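Local coordinates for protein ParA (Salmonella enterica subsp. enterica serovar Newport str. SL317, PDB 3EZF) that probably drives partition of plasmid DNA as a P-loop ATPase and, with ADP, regulates transcription, probably through a winged helix-turn-helix domain, at residues V92-R105 with R137-I149. Sequence-based numbering, arbitrary orientation.
Sequences VIDIYAHRKIPKYR and RVHQDLLRHDLRI. With SO4 (sulfate ion), chain G; SO4 (sulfate ion), chain H.
The first torsion of D146 (chi1 -159°) holds CG opposite the backbone N and so brings the carboxylate alongside K103, whose chain runs extended beside it and bends only at its last torsion (chi4 -64°) to set NZ 2.7 Å from D146 OD2. The pair illustrates how two domains can be joined around one buried acid: the end of helix 89-98 and the linker after it, from the winged helix-turn-helix part of ParA, meet the loop between helix 129-138 and strand 149-153 of the P-loop NTPase fold. K103 takes the anti lone pair of OD2, while R137 NH2 forms a salt bridge to D146 OD1 at 3.1 Å. Toward the carboxylate of D146, R105 adds charge attraction alone, since OD2 lies well out of its guanidinium plane. Three basic groups around D146 would be expected to favour its ionised form. I93 covers the same site with carbon, CG2 against D146 OD2 and CD1 over one face of the R137 guanidinium.

One turn farther along helix 89-98, the Y96 ring takes R144 CB, from the 3-10 segment 143-145, over its centre, 3.7 Å from the centroid, a CH-pi contact nearly along the ring normal. Y96 OH hydrogen-bonds to P53 O, and a water accepts from R144 N and donates to Q140 O. At the other end, Y104 N donates to H145 O (3.0 Å) and L147 CD1 packs on Y104 CB, while the phenol oxygen reaches R399 and E396 of helix 378-400. The guanidinium groups of R105 and R148 stack with planes 13° apart, R148 also pairing with D249; R105 NH2 makes a weak hydrogen bond of 3.3 Å to D146 O.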
loop_
_atom_site.group_PDB
_atom_site.type_symbol
_atom_site.label_atom_id
_atom_site.label_comp_id
_atom_site.label_asym_id
_atom_site.label_seq_id
_atom_site.Cartn_x
_atom_site.Cartn_y
_atom_site.Cartn_z
ATOM N N VAL A 92 34.344 -5.451 16.972
ATOM C CA VAL A 92 34.451 -4.016 17.183
ATOM C C VAL A 92 33.725 -3.596 18.466
ATOM O O VAL A 92 34.253 -2.810 19.263
ATOM C CB VAL A 92 33.846 -3.229 15.996
ATOM C CG1 VAL A 92 33.885 -1.713 16.279
ATOM C CG2 VAL A 92 34.616 -3.551 14.727
ATOM N N ILE A 93 32.507 -4.100 18.654
ATOM C CA ILE A 93 31.731 -3.786 19.846
ATOM C C ILE A 93 32.437 -4.309 21.081
ATOM O O ILE A 93 32.424 -3.673 22.131
ATOM C CB ILE A 93 30.343 -4.417 19.783
ATOM C CG1 ILE A 93 29.538 -3.734 18.679
ATOM C CG2 ILE A 93 29.654 -4.323 21.145
ATOM C CD1 ILE A 93 28.236 -4.414 18.361
ATOM N N ASP A 94 33.056 -5.475 20.959
ATOM C CA ASP A 94 33.766 -6.042 22.089
ATOM C C ASP A 94 35.052 -5.272 22.413
ATOM O O ASP A 94 35.498 -5.259 23.565
ATOM C CB ASP A 94 34.063 -7.525 21.845
ATOM C CG ASP A 94 32.825 -8.400 21.990
ATOM O OD1 ASP A 94 31.931 -8.068 22.803
ATOM O OD2 ASP A 94 32.752 -9.431 21.303
ATOM N N ILE A 95 35.647 -4.630 21.406
ATOM C CA ILE A 95 36.858 -3.849 21.629
ATOM C C ILE A 95 36.442 -2.591 22.367
ATOM O O ILE A 95 37.154 -2.126 23.257
ATOM C CB ILE A 95 37.551 -3.441 20.304
ATOM C CG1 ILE A 95 38.413 -4.594 19.779
ATOM C CG2 ILE A 95 38.404 -2.192 20.522
ATOM C CD1 ILE A 95 39.024 -4.335 18.445
ATOM N N TYR A 96 35.287 -2.041 21.988
ATOM C CA TYR A 96 34.761 -0.830 22.624
ATOM C C TYR A 96 34.386 -1.182 24.054
ATOM O O TYR A 96 34.432 -0.333 24.959
ATOM C CB TYR A 96 33.505 -0.321 21.908
ATOM C CG TYR A 96 33.738 0.606 20.744
ATOM C CD1 TYR A 96 33.397 0.228 19.451
ATOM C CD2 TYR A 96 34.248 1.887 20.943
ATOM C CE1 TYR A 96 33.564 1.103 18.387
ATOM C CE2 TYR A 96 34.422 2.780 19.880
ATOM C CZ TYR A 96 34.076 2.384 18.604
ATOM O OH TYR A 96 34.251 3.243 17.536
ATOM N N ALA A 97 34.002 -2.440 24.258
ATOM C CA ALA A 97 33.603 -2.890 25.584
ATOM C C ALA A 97 34.848 -3.088 26.437
ATOM O O ALA A 97 34.874 -2.747 27.625
ATOM C CB ALA A 97 32.808 -4.182 25.488
ATOM N N HIS A 98 35.890 -3.636 25.826
ATOM C CA HIS A 98 37.128 -3.849 26.542
ATOM C C HIS A 98 37.686 -2.480 26.933
ATOM O O HIS A 98 38.212 -2.301 28.023
ATOM C CB HIS A 98 38.105 -4.586 25.648
ATOM C CG HIS A 98 39.433 -4.816 26.281
ATOM N ND1 HIS A 98 40.613 -4.746 25.569
ATOM C CD2 HIS A 98 39.781 -5.087 27.559
ATOM C CE1 HIS A 98 41.627 -4.956 26.386
ATOM N NE2 HIS A 98 41.151 -5.165 27.598
ATOM N N ARG A 99 37.545 -1.509 26.039
ATOM C CA ARG A 99 38.014 -0.146 26.275
ATOM C C ARG A 99 37.096 0.565 27.266
ATOM O O ARG A 99 37.167 1.787 27.448
ATOM C CB ARG A 99 38.035 0.622 24.950
ATOM C CG ARG A 99 39.397 1.153 24.565
ATOM C CD ARG A 99 40.458 0.088 24.803
ATOM N NE ARG A 99 41.819 0.569 24.589
ATOM C CZ ARG A 99 42.291 1.725 25.042
ATOM N NH1 ARG A 99 41.515 2.546 25.740
ATOM N NH2 ARG A 99 43.553 2.060 24.799
ATOM N N LYS A 100 36.227 -0.219 27.893
ATOM C CA LYS A 100 35.260 0.284 28.863
ATOM C C LYS A 100 34.493 1.533 28.435
ATOM O O LYS A 100 34.302 2.448 29.236
ATOM C CB LYS A 100 35.935 0.524 30.216
ATOM C CG LYS A 100 36.062 -0.749 31.045
ATOM C CD LYS A 100 36.469 -0.475 32.480
ATOM C CE LYS A 100 37.948 -0.135 32.616
ATOM N NZ LYS A 100 38.305 0.090 34.060
ATOM N N ILE A 101 34.050 1.563 27.177
ATOM C CA ILE A 101 33.278 2.695 26.660
ATOM C C ILE A 101 31.802 2.338 26.805
ATOM O O ILE A 101 31.305 1.413 26.156
ATOM C CB ILE A 101 33.591 2.962 25.182
ATOM C CG1 ILE A 101 35.061 3.343 25.031
ATOM C CG2 ILE A 101 32.703 4.069 24.654
ATOM C CD1 ILE A 101 35.541 3.329 23.604
ATOM N N PRO A 102 31.076 3.082 27.645
ATOM C CA PRO A 102 29.648 2.827 27.877
ATOM C C PRO A 102 28.795 2.592 26.633
ATOM O O PRO A 102 28.942 3.288 25.623
ATOM C CB PRO A 102 29.201 4.057 28.673
ATOM C CG PRO A 102 30.121 5.127 28.181
ATOM C CD PRO A 102 31.455 4.413 28.151
ATOM N N LYS A 103 27.913 1.596 26.720
ATOM C CA LYS A 103 26.981 1.249 25.635
ATOM C C LYS A 103 25.720 2.089 25.795
ATOM O O LYS A 103 25.477 2.667 26.852
ATOM C CB LYS A 103 26.564 -0.224 25.709
ATOM C CG LYS A 103 27.664 -1.213 25.476
ATOM C CD LYS A 103 27.319 -2.561 26.101
ATOM C CE LYS A 103 28.472 -3.565 25.985
ATOM N NZ LYS A 103 28.813 -3.925 24.578
ATOM N N TYR A 104 24.901 2.125 24.755
ATOM C CA TYR A 104 23.672 2.898 24.801
ATOM C C TYR A 104 22.762 2.470 25.954
ATOM O O TYR A 104 22.040 3.287 26.535
ATOM C CB TYR A 104 22.934 2.785 23.471
ATOM C CG TYR A 104 21.783 3.746 23.380
ATOM C CD1 TYR A 104 20.526 3.404 23.886
ATOM C CD2 TYR A 104 21.953 5.017 22.822
ATOM C CE1 TYR A 104 19.469 4.302 23.846
ATOM C CE2 TYR A 104 20.902 5.923 22.777
ATOM C CZ TYR A 104 19.659 5.561 23.288
ATOM O OH TYR A 104 18.613 6.460 23.265
ATOM N N ARG A 105 22.813 1.191 26.295
ATOM C CA ARG A 105 21.992 0.668 27.382
ATOM C C ARG A 105 22.547 1.051 28.766
ATOM O O ARG A 105 22.014 0.643 29.790
ATOM C CB ARG A 105 21.909 -0.857 27.278
ATOM C CG ARG A 105 23.157 -1.539 27.747
ATOM C CD ARG A 105 23.179 -2.992 27.371
ATOM N NE ARG A 105 23.378 -3.178 25.938
ATOM C CZ ARG A 105 23.640 -4.354 25.381
ATOM N NH1 ARG A 105 23.728 -5.423 26.152
ATOM N NH2 ARG A 105 23.808 -4.466 24.069
ATOM N N ARG A 137 22.039 0.375 13.494
ATOM C CA ARG A 137 22.788 -0.727 14.084
ATOM C C ARG A 137 24.240 -0.833 13.658
ATOM O O ARG A 137 25.140 -0.831 14.495
ATOM C CB ARG A 137 22.083 -2.057 13.788
ATOM C CG ARG A 137 22.127 -3.048 14.927
ATOM C CD ARG A 137 23.483 -3.699 15.092
ATOM N NE ARG A 137 23.751 -4.052 16.494
ATOM C CZ ARG A 137 24.399 -5.144 16.887
ATOM N NH1 ARG A 137 24.841 -6.017 15.995
ATOM N NH2 ARG A 137 24.638 -5.332 18.167
ATOM N N VAL A 138 24.469 -0.923 12.359
ATOM C CA VAL A 138 25.814 -1.089 11.855
ATOM C C VAL A 138 26.534 0.200 11.556
ATOM O O VAL A 138 27.640 0.170 11.026
ATOM C CB VAL A 138 25.805 -1.929 10.574
ATOM C CG1 VAL A 138 24.967 -3.179 10.779
ATOM C CG2 VAL A 138 25.260 -1.109 9.420
ATOM N N HIS A 139 25.934 1.333 11.891
ATOM C CA HIS A 139 26.576 2.607 11.599
ATOM C C HIS A 139 28.026 2.667 12.056
ATOM O O HIS A 139 28.428 1.987 13.000
ATOM C CB HIS A 139 25.820 3.768 12.238
ATOM C CG HIS A 139 26.272 5.114 11.758
ATOM N ND1 HIS A 139 25.791 5.694 10.603
ATOM C CD2 HIS A 139 27.160 5.998 12.279
ATOM C CE1 HIS A 139 26.357 6.879 10.438
ATOM N NE2 HIS A 139 27.189 7.083 11.441
ATOM N N GLN A 140 28.801 3.503 11.372
ATOM C CA GLN A 140 30.216 3.699 11.664
ATOM C C GLN A 140 30.447 4.169 13.098
ATOM O O GLN A 140 31.035 3.455 13.911
ATOM C CB GLN A 140 30.796 4.746 10.706
ATOM C CG GLN A 140 30.892 4.302 9.259
ATOM C CD GLN A 140 32.144 3.491 9.002
ATOM O OE1 GLN A 140 32.393 2.492 9.671
ATOM N NE2 GLN A 140 32.942 3.919 8.033
ATOM N N ASP A 141 29.975 5.381 13.392
ATOM C CA ASP A 141 30.146 5.971 14.710
ATOM C C ASP A 141 29.028 5.661 15.667
ATOM O O ASP A 141 28.781 6.448 16.585
ATOM C CB ASP A 141 30.265 7.493 14.634
ATOM C CG ASP A 141 30.331 8.002 13.232
ATOM O OD1 ASP A 141 31.167 7.474 12.463
ATOM O OD2 ASP A 141 29.555 8.936 12.918
ATOM N N LEU A 142 28.348 4.538 15.469
ATOM C CA LEU A 142 27.260 4.187 16.361
ATOM C C LEU A 142 27.470 2.812 16.934
ATOM O O LEU A 142 26.782 2.439 17.877
ATOM C CB LEU A 142 25.920 4.258 15.634
ATOM C CG LEU A 142 25.056 5.530 15.728
ATOM C CD1 LEU A 142 25.866 6.783 15.497
ATOM C CD2 LEU A 142 23.932 5.436 14.701
ATOM N N LEU A 143 28.422 2.069 16.369
ATOM C CA LEU A 143 28.739 0.714 16.838
ATOM C C LEU A 143 29.086 0.698 18.324
ATOM O O LEU A 143 28.804 -0.264 19.033
ATOM C CB LEU A 143 29.904 0.114 16.044
ATOM C CG LEU A 143 29.773 -0.140 14.535
ATOM C CD1 LEU A 143 31.053 -0.787 14.031
ATOM C CD2 LEU A 143 28.619 -1.054 14.239
ATOM N N ARG A 144 29.699 1.771 18.794
ATOM C CA ARG A 144 30.067 1.898 20.198
ATOM C C ARG A 144 28.844 1.858 21.101
ATOM O O ARG A 144 28.971 1.785 22.323
ATOM C CB ARG A 144 30.767 3.232 20.417
ATOM C CG ARG A 144 29.997 4.385 19.800
ATOM C CD ARG A 144 30.426 5.703 20.381
ATOM N NE ARG A 144 30.135 5.745 21.809
ATOM C CZ ARG A 144 30.314 6.816 22.565
ATOM N NH1 ARG A 144 30.790 7.931 22.008
ATOM N NH2 ARG A 144 30.017 6.763 23.862
ATOM N N HIS A 145 27.660 1.941 20.502
ATOM C CA HIS A 145 26.418 1.927 21.267
ATOM C C HIS A 145 25.847 0.528 21.440
ATOM O O HIS A 145 25.021 0.314 22.312
ATOM C CB HIS A 145 25.359 2.813 20.603
ATOM C CG HIS A 145 25.736 4.257 20.512
ATOM N ND1 HIS A 145 26.060 5.016 21.614
ATOM C CD2 HIS A 145 25.846 5.085 19.440
ATOM C CE1 HIS A 145 26.356 6.247 21.232
ATOM N NE2 HIS A 145 26.233 6.312 19.919
ATOM N N ASP A 146 26.284 -0.421 20.617
ATOM C CA ASP A 146 25.782 -1.791 20.705
ATOM C C ASP A 146 24.261 -1.689 20.747
ATOM O O ASP A 146 23.612 -2.304 21.581
ATOM C CB ASP A 146 26.285 -2.458 21.990
ATOM C CG ASP A 146 26.239 -3.982 21.925
ATOM O OD1 ASP A 146 25.598 -4.523 21.004
ATOM O OD2 ASP A 146 26.844 -4.638 22.801
ATOM N N LEU A 147 23.707 -0.881 19.850
ATOM C CA LEU A 147 22.264 -0.653 19.765
ATOM C C LEU A 147 21.425 -1.923 19.589
ATOM O O LEU A 147 21.757 -2.805 18.792
ATOM C CB LEU A 147 21.983 0.322 18.619
ATOM C CG LEU A 147 21.453 1.710 18.983
ATOM C CD1 LEU A 147 22.171 2.242 20.204
ATOM C CD2 LEU A 147 21.602 2.648 17.784
ATOM N N ARG A 148 20.347 -2.011 20.364
ATOM C CA ARG A 148 19.407 -3.137 20.320
ATOM C C ARG A 148 18.081 -2.565 19.820
ATOM O O ARG A 148 17.399 -1.839 20.548
ATOM C CB ARG A 148 19.211 -3.710 21.710
ATOM C CG ARG A 148 20.469 -4.237 22.366
ATOM C CD ARG A 148 20.172 -4.559 23.822
ATOM N NE ARG A 148 19.606 -3.407 24.523
ATOM C CZ ARG A 148 19.182 -3.422 25.780
ATOM N NH1 ARG A 148 19.249 -4.537 26.492
ATOM N NH2 ARG A 148 18.705 -2.315 26.328
ATOM N N ILE A 149 17.722 -2.910 18.585
ATOM C CA ILE A 149 16.529 -2.394 17.926
ATOM C C ILE A 149 15.435 -3.421 17.605
ATOM O O ILE A 149 15.706 -4.517 17.068
ATOM C CB ILE A 149 16.940 -1.694 16.612
ATOM C CG1 ILE A 149 17.989 -0.620 16.915
ATOM C CG2 ILE A 149 15.725 -1.090 15.922
ATOM C CD1 ILE A 149 18.423 0.213 15.704
HETATM S S SO4 G . 23.026 -8.631 19.681
HETATM O O1 SO4 G . 23.558 -9.737 20.497
HETATM O O2 SO4 G . 22.806 -7.450 20.535
HETATM O O3 SO4 G . 21.750 -9.043 19.067
HETATM O O4 SO4 G . 23.990 -8.302 18.619
HETATM S S SO4 H . 44.626 5.212 27.113
HETATM O O1 SO4 H . 45.532 4.071 27.358
HETATM O O2 SO4 H . 44.117 5.725 28.401
HETATM O O3 SO4 H . 43.497 4.761 26.277
HETATM O O4 SO4 H . 45.351 6.290 26.415
HETATM O O HOH W 1 31.117 3.609 16.964
#